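PDB 2J4D: cryptochrome DASH, chloroplastic/mitochondrial from Arabidopsis thaliana, which binds FAD and a folate light antenna, repairs cyclobutane pyrimidine dimers in single-stranded DNA, binds DNA without sequence specificity and may act as a photoreceptor. Local coordinates for residues 380-383 with 384-388; 387-391 with 392-396; 461-464 with 465-469. One frame throughout, in Å; residues are numbered along the deposited sequence.

In the fold
All three contacts are local ones within the FAD-binding part of the chain, and none spans a long loop. Contact 1 comes first, covering the last turns of helix 374-386 and its exit at Gly387. Contact 2 begins where contact 1 ends, sharing Gly387 and Phe388, and carries the connecting loop into helix 391-404; both touch FAD, and Met389 CE packs back on Leu383 and Met380. Contact 3 follows in series, much later, on the short helix 462-467, and none is nested in another. It reaches contact 1 through Tyr463 OH at Glu382 OE1, and through Leu468 against Lys381, fastening this late helix to helix 374-386. Contacts 2 and 3 do not touch.

Contact 1: 380-383 with 384-388; sequences MKEL and STTGF. With FAD (flavin-adenine dinucleotide), chain C.
Helix 374-386 ends with regular backbone bonds, from Ser384 N to Met380 O (3.1 Å) through to Gly387 N to Leu383 O (2.7 Å), and Gly387 then leaves the helix at positive phi (82°), where a side chain would jam against the preceding carbonyl oxygen. Two consecutive threonines turn their hydroxyls back to carbonyls one turn earlier, each of which accepts two donors. Thr385 OG1 donates to Lys381 O at 2.7 Å, on the opposite face of the carbonyl plane from Thr385 N. Thr386 OG1 reaches Glu382 O at 2.6 Å from above its plane. With chi1 at 66°, the Thr386 hydroxyl can also accept from Phe388 N (3.2 Å), forming an ST turn that joins the helix end to the FAD-contacting loop. A water donates to both Thr386 OG1 and Glu382 OE2. A valine in place of Thr386 would probably leave Phe388 N without its acceptor, the water without one of its two and Glu382 O with one donor fewer, the helix exit freer to move. The extended Glu382 side chain lies alongside Phe388, OE2 at the ring edge 3.9 Å from CD2, while Glu382 OE1 bonds to Tyr463 OH. Farther along the same ring, Phe388 CZ lies 3.4 Å from FAD O5'.

Contact 2: 387-391 with 392-396; sequences GFMSN and RGRQI. With FAD (flavin-adenine dinucleotide), chain C.
Met389 O is gripped by two nitrogens of one guanidinium, Arg394 NE at 2.7 Å and Arg394 NH2 at 3.0 Å. The oxygen lies close to the guanidinium plane, but the two donors use it differently: NE sits above the carbonyl plane, whereas NH2 lies in it. This side-on grip fixes the rotation of the guanidinium, and a salt bridge from Arg394 NH2 to Asp422 adds a second restraint. Thus clamped, the group meets FAD on two fronts. FAD C3' lies over the centre of one face, while FAD N5 is at the edge, and Arg394 NH1 comes within 3.2 Å of FAD C4X. The extended methylenes run along the flavin, with Arg394 CD 3.6 Å from FAD C9A. A positive charge held here would probably stabilise negative charge on the flavin. Such an arginine-aspartate pair beside the flavin N5 is a familiar feature of the helical FAD-binding domain of photolyases and cryptochromes.

Arg394 also presents an edge to a face of Phe388, the two planes 85° apart and NH2 3.6 Å from Phe388 CE1; the cation-pi attraction is long and at most weak. Helix 391-404 is started by Ser390 as N-cap: chi1 of 68° brings OG round to accept from Gly393 N at 3.0 Å. The Met389 side chain runs antiparallel to that of Arg394, its SD 3.4 Å from Gly393 C, and a side chain at Gly393 would be tight against both Met389 and Ser390. One residue beyond Arg394, Gln395 CG packs 3.7 Å from the flavin methyl C8M. Arg392 turns elsewhere, its NH1 bonded to Gln453 and its guanidinium in a cation-pi contact with Tyr457.

Contact 3: 461-464 with 465-469; sequences GEYV and AFWLQ
Leu468 N donates to Val464 O at 2.7 Å, the shortest bond of a compact backbone set that also joins Ala465 N to Gly461 O (3.0 Å) and Phe466 N to Glu462 O (3.1 Å). By comparison, the bond from Trp467 N to Tyr463 O is weak. Gly461 stands at the N-cap with positive phi (66°), and the first turn is secured from outside by Asp458, whose carboxylate accepts from Tyr463 N and Val464 N. At the other end Arg472 takes up the carbonyls of Ala465 and Phe466. Outward from this frame lies an aromatic pair one turn apart. The Trp467 indole directs the edge of its five-membered ring toward the face of Tyr463 in an offset edge-to-face stack, planes at 62° and CD1 3.4 Å from Tyr463 CE1. A first torsion of 175° carries the Tyr463 phenol along the helix toward the indole; its OH goes on to bond Glu382 OE1. Phe466 CE1 lies above the same indole, nearer its periphery than its centre. Trp467 and Leu468 also touch Glu382 and Lys381 respectively. The arrangement is that of a short helix with an i, i+4 aromatic pair, docked on helix 374-386 of the FAD-binding domain.

Contact 1: 380-383 with 384-388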
loop_
_atom_site.group_PDB
_atom_site.type_symbol
_atom_site.label_atom_id
_atom_site.label_comp_id
_atom_site.label_asym_id
_atom_site.label_seq_id
_atom_site.Cartn_x
_atom_site.Cartn_y
_atom_site.Cartn_z
ATOM N N MET A 380 15.135 -8.901 -6.782
ATOM C CA MET A 380 14.175 -8.924 -7.881
ATOM C C MET A 380 13.402 -10.239 -7.904
ATOM O O MET A 380 12.234 -10.280 -8.299
ATOM C CB MET A 380 14.885 -8.696 -9.219
ATOM C CG MET A 380 15.603 -7.349 -9.309
ATOM S SD MET A 380 14.551 -5.942 -8.839
ATOM C CE MET A 380 13.311 -6.014 -10.172
ATOM N N LYS A 381 14.047 -11.318 -7.472
ATOM C CA LYS A 381 13.368 -12.606 -7.440
ATOM C C LYS A 381 12.367 -12.584 -6.278
ATOM O O LYS A 381 11.259 -13.109 -6.392
ATOM C CB LYS A 381 14.378 -13.745 -7.257
ATOM C CG LYS A 381 13.789 -15.135 -7.498
ATOM C CD LYS A 381 14.856 -16.228 -7.447
ATOM C CE LYS A 381 15.917 -16.056 -8.545
ATOM N NZ LYS A 381 15.395 -16.208 -9.942
ATOM N N GLU A 382 12.751 -11.974 -5.158
ATOM C CA GLU A 382 11.841 -11.891 -4.014
ATOM C C GLU A 382 10.566 -11.175 -4.463
ATOM O O GLU A 382 9.447 -11.607 -4.177
ATOM C CB GLU A 382 12.474 -11.109 -2.852
ATOM C CG GLU A 382 11.540 -11.022 -1.633
ATOM C CD GLU A 382 12.110 -10.234 -0.468
ATOM O OE1 GLU A 382 13.322 -9.943 -0.465
ATOM O OE2 GLU A 382 11.337 -9.912 0.459
ATOM N N LEU A 383 10.756 -10.082 -5.188
ATOM C CA LEU A 383 9.644 -9.281 -5.687
ATOM C C LEU A 383 8.684 -10.041 -6.604
ATOM O O LEU A 383 7.477 -10.035 -6.376
ATOM C CB LEU A 383 10.188 -8.068 -6.435
ATOM C CG LEU A 383 9.136 -7.190 -7.118
ATOM C CD1 LEU A 383 8.203 -6.575 -6.060
ATOM C CD2 LEU A 383 9.838 -6.109 -7.911
ATOM N N SER A 384 9.205 -10.688 -7.646
ATOM C CA SER A 384 8.324 -11.406 -8.566
ATOM C C SER A 384 7.691 -12.659 -7.949
ATOM O O SER A 384 6.650 -13.117 -8.399
ATOM C CB SER A 384 9.074 -11.766 -9.858
ATOM O OG SER A 384 10.210 -12.550 -9.574
ATOM N N THR A 385 8.310 -13.193 -6.906
ATOM C CA THR A 385 7.809 -14.386 -6.233
ATOM C C THR A 385 6.797 -14.095 -5.126
ATOM O O THR A 385 5.849 -14.856 -4.927
ATOM C CB THR A 385 8.971 -15.182 -5.578
ATOM O OG1 THR A 385 9.968 -15.470 -6.566
ATOM C CG2 THR A 385 8.460 -16.486 -4.958
ATOM N N THR A 386 7.001 -12.997 -4.405
ATOM C CA THR A 386 6.130 -12.665 -3.271
ATOM C C THR A 386 5.354 -11.351 -3.378
ATOM O O THR A 386 4.382 -11.155 -2.657
ATOM C CB THR A 386 6.950 -12.576 -1.972
ATOM O OG1 THR A 386 7.851 -11.469 -2.082
ATOM C CG2 THR A 386 7.773 -13.864 -1.743
ATOM N N GLY A 387 5.786 -10.449 -4.253
ATOM C CA GLY A 387 5.097 -9.169 -4.367
ATOM C C GLY A 387 5.554 -8.189 -3.295
ATOM O O GLY A 387 4.923 -7.153 -3.057
ATOM N N PHE A 388 6.656 -8.521 -2.631
ATOM C CA PHE A 388 7.208 -7.659 -1.588
ATOM C C PHE A 388 8.728 -7.597 -1.720
ATOM O O PHE A 388 9.348 -8.503 -2.279
ATOM C CB PHE A 388 6.847 -8.209 -0.199
ATOM C CG PHE A 388 7.269 -7.315 0.944
ATOM C CD1 PHE A 388 6.438 -6.289 1.384
ATOM C CD2 PHE A 388 8.508 -7.483 1.564
ATOM C CE1 PHE A 388 6.830 -5.436 2.424
ATOM C CE2 PHE A 388 8.911 -6.633 2.610
ATOM C CZ PHE A 388 8.066 -5.607 3.037
HETATM P PA FAD C . 8.387 -0.502 7.859
HETATM O O1A FAD C . 7.810 -1.425 8.858
HETATM O O2A FAD C . 9.829 -0.167 7.911
HETATM O O5B FAD C . 7.582 0.891 7.872
HETATM C C5B FAD C . 6.253 0.969 8.433
HETATM C C4B FAD C . 5.353 1.698 7.430
HETATM O O4B FAD C . 5.902 2.992 7.186
HETATM C C3B FAD C . 5.246 1.038 6.060
HETATM O O3B FAD C . 4.329 -0.044 6.043
HETATM C C2B FAD C . 4.862 2.207 5.206
HETATM O O2B FAD C . 3.477 2.464 5.131
HETATM C C1B FAD C . 5.672 3.364 5.817
HETATM N N9A FAD C . 6.978 3.629 5.178
HETATM C C8A FAD C . 8.222 3.182 5.577
HETATM N N7A FAD C . 9.196 3.609 4.784
HETATM C C5A FAD C . 8.562 4.373 3.829
HETATM C C6A FAD C . 9.049 5.088 2.710
HETATM N N6A FAD C . 10.329 5.172 2.371
HETATM N N1A FAD C . 8.120 5.757 1.930
HETATM C C2A FAD C . 6.784 5.697 2.244
HETATM N N3A FAD C . 6.253 5.031 3.298
HETATM C C4A FAD C . 7.178 4.376 4.050
HETATM N N1 FAD C . 5.909 1.781 0.074
HETATM C C2 FAD C . 4.570 1.584 -0.187
HETATM O O2 FAD C . 3.749 1.569 0.712
HETATM N N3 FAD C . 4.172 1.398 -1.520
HETATM C C4 FAD C . 5.049 1.398 -2.602
HETATM O O4 FAD C . 4.633 1.224 -3.763
HETATM C C4X FAD C . 6.423 1.600 -2.326
HETATM N N5 FAD C . 7.379 1.612 -3.354
HETATM C C5X FAD C . 8.713 1.925 -3.087
HETATM C C6 FAD C . 9.639 2.057 -4.130
HETATM C C7 FAD C . 10.998 2.371 -3.896
HETATM C C7M FAD C . 11.944 2.501 -5.065
HETATM C C8 FAD C . 11.432 2.558 -2.533
HETATM C C8M FAD C . 12.873 2.897 -2.183
HETATM C C9 FAD C . 10.510 2.430 -1.477
HETATM C C9A FAD C . 9.140 2.113 -1.724
HETATM N N10 FAD C . 8.185 1.974 -0.673
HETATM C C10 FAD C . 6.817 1.787 -0.969
HETATM C "C1'" FAD C . 8.530 2.415 0.718
HETATM C "C2'" FAD C . 9.078 1.335 1.673
HETATM O "O2'" FAD C . 10.148 0.644 1.052
HETATM C "C3'" FAD C . 7.968 0.351 2.035
HETATM O "O3'" FAD C . 6.839 1.044 2.602
HETATM C "C4'" FAD C . 8.368 -0.717 3.068
HETATM O "O4'" FAD C . 9.431 -1.527 2.560
HETATM C "C5'" FAD C . 7.156 -1.586 3.377
HETATM O "O5'" FAD C . 7.499 -2.571 4.355
HETATM P P FAD C . 7.262 -2.441 5.909
HETATM O O1P FAD C . 5.807 -2.287 6.067
HETATM O O2P FAD C . 7.841 -3.635 6.584
HETATM O O3P FAD C . 8.123 -1.215 6.436
HETATM O O HOH W 1 8.839 -10.967 0.550
#

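Contact 2: 387-391 with 392-396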
loop_
_atom_site.group_PDB
_atom_site.type_symbol
_atom_site.label_atom_id
_atom_site.label_comp_id
_atom_site.label_asym_id
_atom_site.label_seq_id
_atom_site.Cartn_x
_atom_site.Cartn_y
_atom_site.Cartn_z
ATOM N N GLY A 387 5.786 -10.449 -4.253
ATOM C CA GLY A 387 5.097 -9.169 -4.367
ATOM C C GLY A 387 5.554 -8.189 -3.295
ATOM O O GLY A 387 4.923 -7.153 -3.057
ATOM N N PHE A 388 6.656 -8.521 -2.631
ATOM C CA PHE A 388 7.208 -7.659 -1.588
ATOM C C PHE A 388 8.728 -7.597 -1.720
ATOM O O PHE A 388 9.348 -8.503 -2.279
ATOM C CB PHE A 388 6.847 -8.209 -0.199
ATOM C CG PHE A 388 7.269 -7.315 0.944
ATOM C CD1 PHE A 388 6.438 -6.289 1.384
ATOM C CD2 PHE A 388 8.508 -7.483 1.564
ATOM C CE1 PHE A 388 6.830 -5.436 2.424
ATOM C CE2 PHE A 388 8.911 -6.633 2.610
ATOM C CZ PHE A 388 8.066 -5.607 3.037
ATOM N N MET A 389 9.315 -6.510 -1.226
ATOM C CA MET A 389 10.766 -6.332 -1.220
ATOM C C MET A 389 11.051 -5.433 -0.029
ATOM O O MET A 389 10.273 -4.511 0.246
ATOM C CB MET A 389 11.269 -5.661 -2.503
ATOM C CG MET A 389 12.802 -5.621 -2.602
ATOM S SD MET A 389 13.462 -4.708 -4.013
ATOM C CE MET A 389 12.655 -5.557 -5.408
ATOM N N SER A 390 12.141 -5.703 0.688
ATOM C CA SER A 390 12.496 -4.888 1.852
ATOM C C SER A 390 12.799 -3.473 1.390
ATOM O O SER A 390 13.171 -3.259 0.235
ATOM C CB SER A 390 13.737 -5.440 2.568
ATOM O OG SER A 390 14.888 -5.294 1.756
ATOM N N ASN A 391 12.648 -2.510 2.296
ATOM C CA ASN A 391 12.928 -1.122 1.961
ATOM C C ASN A 391 14.384 -0.973 1.501
ATOM O O ASN A 391 14.677 -0.253 0.546
ATOM C CB ASN A 391 12.675 -0.228 3.176
ATOM C CG ASN A 391 13.024 1.225 2.904
ATOM O OD1 ASN A 391 12.483 1.845 1.986
ATOM N ND2 ASN A 391 13.941 1.772 3.693
ATOM N N ARG A 392 15.296 -1.655 2.189
ATOM C CA ARG A 392 16.715 -1.596 1.834
ATOM C C ARG A 392 16.904 -2.123 0.406
ATOM O O ARG A 392 17.600 -1.520 -0.403
ATOM C CB ARG A 392 17.527 -2.430 2.837
ATOM C CG ARG A 392 19.005 -2.623 2.503
ATOM C CD ARG A 392 19.736 -1.302 2.328
ATOM N NE ARG A 392 19.379 -0.340 3.368
ATOM C CZ ARG A 392 19.908 0.877 3.467
ATOM N NH1 ARG A 392 20.822 1.274 2.592
ATOM N NH2 ARG A 392 19.511 1.706 4.430
ATOM N N GLY A 393 16.259 -3.243 0.097
ATOM C CA GLY A 393 16.373 -3.808 -1.236
ATOM C C GLY A 393 15.841 -2.889 -2.321
ATOM O O GLY A 393 16.459 -2.748 -3.384
ATOM N N ARG A 394 14.698 -2.256 -2.063
ATOM C CA ARG A 394 14.104 -1.355 -3.043
ATOM C C ARG A 394 15.027 -0.183 -3.352
ATOM O O ARG A 394 15.144 0.237 -4.502
ATOM C CB ARG A 394 12.757 -0.820 -2.538
ATOM C CG ARG A 394 11.737 -1.896 -2.248
ATOM C CD ARG A 394 10.354 -1.307 -1.892
ATOM N NE ARG A 394 9.582 -2.248 -1.084
ATOM C CZ ARG A 394 8.259 -2.240 -0.960
ATOM N NH1 ARG A 394 7.532 -1.333 -1.604
ATOM N NH2 ARG A 394 7.663 -3.134 -0.172
ATOM N N GLN A 395 15.669 0.368 -2.326
ATOM C CA GLN A 395 16.577 1.482 -2.555
ATOM C C GLN A 395 17.765 1.021 -3.411
ATOM O O GLN A 395 18.207 1.726 -4.319
ATOM C CB GLN A 395 17.097 2.034 -1.225
ATOM C CG GLN A 395 16.016 2.575 -0.299
ATOM C CD GLN A 395 16.608 3.231 0.926
ATOM O OE1 GLN A 395 17.173 4.320 0.845
ATOM N NE2 GLN A 395 16.502 2.563 2.067
ATOM N N ILE A 396 18.279 -0.165 -3.107
ATOM C CA ILE A 396 19.415 -0.711 -3.839
ATOM C C ILE A 396 19.094 -1.020 -5.303
ATOM O O ILE A 396 19.797 -0.552 -6.205
ATOM C CB ILE A 396 19.946 -1.988 -3.143
ATOM C CG1 ILE A 396 20.446 -1.638 -1.738
ATOM C CG2 ILE A 396 21.077 -2.600 -3.958
ATOM C CD1 ILE A 396 20.793 -2.838 -0.890
HETATM P PA FAD C . 8.387 -0.502 7.859
HETATM O O1A FAD C . 7.810 -1.425 8.858
HETATM O O2A FAD C . 9.829 -0.167 7.911
HETATM O O5B FAD C . 7.582 0.891 7.872
HETATM C C5B FAD C . 6.253 0.969 8.433
HETATM C C4B FAD C . 5.353 1.698 7.430
HETATM O O4B FAD C . 5.902 2.992 7.186
HETATM C C3B FAD C . 5.246 1.038 6.060
HETATM O O3B FAD C . 4.329 -0.044 6.043
HETATM C C2B FAD C . 4.862 2.207 5.206
HETATM O O2B FAD C . 3.477 2.464 5.131
HETATM C C1B FAD C . 5.672 3.364 5.817
HETATM N N9A FAD C . 6.978 3.629 5.178
HETATM C C8A FAD C . 8.222 3.182 5.577
HETATM N N7A FAD C . 9.196 3.609 4.784
HETATM C C5A FAD C . 8.562 4.373 3.829
HETATM C C6A FAD C . 9.049 5.088 2.710
HETATM N N6A FAD C . 10.329 5.172 2.371
HETATM N N1A FAD C . 8.120 5.757 1.930
HETATM C C2A FAD C . 6.784 5.697 2.244
HETATM N N3A FAD C . 6.253 5.031 3.298
HETATM C C4A FAD C . 7.178 4.376 4.050
HETATM N N1 FAD C . 5.909 1.781 0.074
HETATM C C2 FAD C . 4.570 1.584 -0.187
HETATM O O2 FAD C . 3.749 1.569 0.712
HETATM N N3 FAD C . 4.172 1.398 -1.520
HETATM C C4 FAD C . 5.049 1.398 -2.602
HETATM O O4 FAD C . 4.633 1.224 -3.763
HETATM C C4X FAD C . 6.423 1.600 -2.326
HETATM N N5 FAD C . 7.379 1.612 -3.354
HETATM C C5X FAD C . 8.713 1.925 -3.087
HETATM C C6 FAD C . 9.639 2.057 -4.130
HETATM C C7 FAD C . 10.998 2.371 -3.896
HETATM C C7M FAD C . 11.944 2.501 -5.065
HETATM C C8 FAD C . 11.432 2.558 -2.533
HETATM C C8M FAD C . 12.873 2.897 -2.183
HETATM C C9 FAD C . 10.510 2.430 -1.477
HETATM C C9A FAD C . 9.140 2.113 -1.724
HETATM N N10 FAD C . 8.185 1.974 -0.673
HETATM C C10 FAD C . 6.817 1.787 -0.969
HETATM C "C1'" FAD C . 8.530 2.415 0.718
HETATM C "C2'" FAD C . 9.078 1.335 1.673
HETATM O "O2'" FAD C . 10.148 0.644 1.052
HETATM C "C3'" FAD C . 7.968 0.351 2.035
HETATM O "O3'" FAD C . 6.839 1.044 2.602
HETATM C "C4'" FAD C . 8.368 -0.717 3.068
HETATM O "O4'" FAD C . 9.431 -1.527 2.560
HETATM C "C5'" FAD C . 7.156 -1.586 3.377
HETATM O "O5'" FAD C . 7.499 -2.571 4.355
HETATM P P FAD C . 7.262 -2.441 5.909
HETATM O O1P FAD C . 5.807 -2.287 6.067
HETATM O O2P FAD C . 7.841 -3.635 6.584
HETATM O O3P FAD C . 8.123 -1.215 6.436
#

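Contact 3: 461-464 with 465-469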
loop_
_atom_site.group_PDB
_atom_site.type_symbol
_atom_site.label_atom_id
_atom_site.label_comp_id
_atom_site.label_asym_id
_atom_site.label_seq_id
_atom_site.Cartn_x
_atom_site.Cartn_y
_atom_site.Cartn_z
ATOM N N GLY A 461 25.827 -13.366 3.523
ATOM C CA GLY A 461 25.235 -13.789 2.265
ATOM C C GLY A 461 24.013 -14.648 2.516
ATOM O O GLY A 461 23.551 -15.376 1.639
ATOM N N GLU A 462 23.489 -14.559 3.730
ATOM C CA GLU A 462 22.317 -15.326 4.123
ATOM C C GLU A 462 21.114 -14.998 3.228
ATOM O O GLU A 462 20.367 -15.891 2.821
ATOM C CB GLU A 462 21.970 -15.010 5.577
ATOM C CG GLU A 462 21.352 -16.156 6.340
ATOM C CD GLU A 462 22.346 -17.275 6.578
ATOM O OE1 GLU A 462 23.417 -17.000 7.161
ATOM O OE2 GLU A 462 22.063 -18.427 6.185
ATOM N N TYR A 463 20.931 -13.715 2.924
ATOM C CA TYR A 463 19.804 -13.291 2.093
ATOM C C TYR A 463 19.906 -13.771 0.647
ATOM O O TYR A 463 18.984 -14.399 0.136
ATOM C CB TYR A 463 19.660 -11.761 2.113
ATOM C CG TYR A 463 18.588 -11.243 1.167
ATOM C CD1 TYR A 463 17.231 -11.393 1.463
ATOM C CD2 TYR A 463 18.934 -10.648 -0.045
ATOM C CE1 TYR A 463 16.245 -10.965 0.569
ATOM C CE2 TYR A 463 17.955 -10.217 -0.946
ATOM C CZ TYR A 463 16.617 -10.381 -0.631
ATOM O OH TYR A 463 15.656 -9.972 -1.527
ATOM N N VAL A 464 21.014 -13.480 -0.021
ATOM C CA VAL A 464 21.142 -13.915 -1.406
ATOM C C VAL A 464 21.118 -15.439 -1.527
ATOM O O VAL A 464 20.628 -15.979 -2.519
ATOM C CB VAL A 464 22.415 -13.351 -2.069
ATOM C CG1 VAL A 464 22.373 -11.836 -2.028
ATOM C CG2 VAL A 464 23.664 -13.872 -1.375
ATOM N N ALA A 465 21.617 -16.128 -0.504
ATOM C CA ALA A 465 21.652 -17.594 -0.503
ATOM C C ALA A 465 20.255 -18.195 -0.389
ATOM O O ALA A 465 19.966 -19.247 -0.968
ATOM C CB ALA A 465 22.527 -18.099 0.651
ATOM N N PHE A 466 19.389 -17.536 0.371
ATOM C CA PHE A 466 18.031 -18.023 0.533
ATOM C C PHE A 466 17.292 -17.962 -0.801
ATOM O O PHE A 466 16.585 -18.901 -1.173
ATOM C CB PHE A 466 17.280 -17.187 1.584
ATOM C CG PHE A 466 15.820 -17.523 1.690
ATOM C CD1 PHE A 466 14.874 -16.828 0.939
ATOM C CD2 PHE A 466 15.392 -18.571 2.502
ATOM C CE1 PHE A 466 13.524 -17.173 0.990
ATOM C CE2 PHE A 466 14.042 -18.929 2.563
ATOM C CZ PHE A 466 13.103 -18.229 1.803
ATOM N N TRP A 467 17.469 -16.861 -1.527
ATOM C CA TRP A 467 16.785 -16.673 -2.804
ATOM C C TRP A 467 17.472 -17.299 -4.009
ATOM O O TRP A 467 16.810 -17.668 -4.982
ATOM C CB TRP A 467 16.556 -15.180 -3.063
ATOM C CG TRP A 467 15.443 -14.634 -2.221
ATOM C CD1 TRP A 467 15.555 -13.812 -1.136
ATOM C CD2 TRP A 467 14.058 -14.973 -2.328
ATOM N NE1 TRP A 467 14.322 -13.625 -0.552
ATOM C CE2 TRP A 467 13.385 -14.329 -1.264
ATOM C CE3 TRP A 467 13.318 -15.765 -3.218
ATOM C CZ2 TRP A 467 12.005 -14.451 -1.064
ATOM C CZ3 TRP A 467 11.940 -15.890 -3.020
ATOM C CH2 TRP A 467 11.302 -15.233 -1.949
ATOM N N LEU A 468 18.792 -17.409 -3.947
ATOM C CA LEU A 468 19.561 -17.986 -5.041
ATOM C C LEU A 468 20.262 -19.218 -4.469
ATOM O O LEU A 468 21.465 -19.202 -4.209
ATOM C CB LEU A 468 20.574 -16.953 -5.550
ATOM C CG LEU A 468 19.950 -15.586 -5.884
ATOM C CD1 LEU A 468 21.028 -14.568 -6.221
ATOM C CD2 LEU A 468 18.981 -15.736 -7.042
ATOM N N GLN A 469 19.482 -20.281 -4.269
ATOM C CA GLN A 469 19.975 -21.526 -3.689
ATOM C C GLN A 469 21.303 -22.066 -4.212
ATOM O O GLN A 469 21.989 -22.791 -3.491
ATOM C CB GLN A 469 18.902 -22.621 -3.789
ATOM C CG GLN A 469 18.095 -22.606 -5.075
ATOM C CD GLN A 469 17.067 -21.486 -5.093
ATOM O OE1 GLN A 469 17.036 -20.664 -6.013
ATOM N NE2 GLN A 469 16.216 -21.451 -4.072
#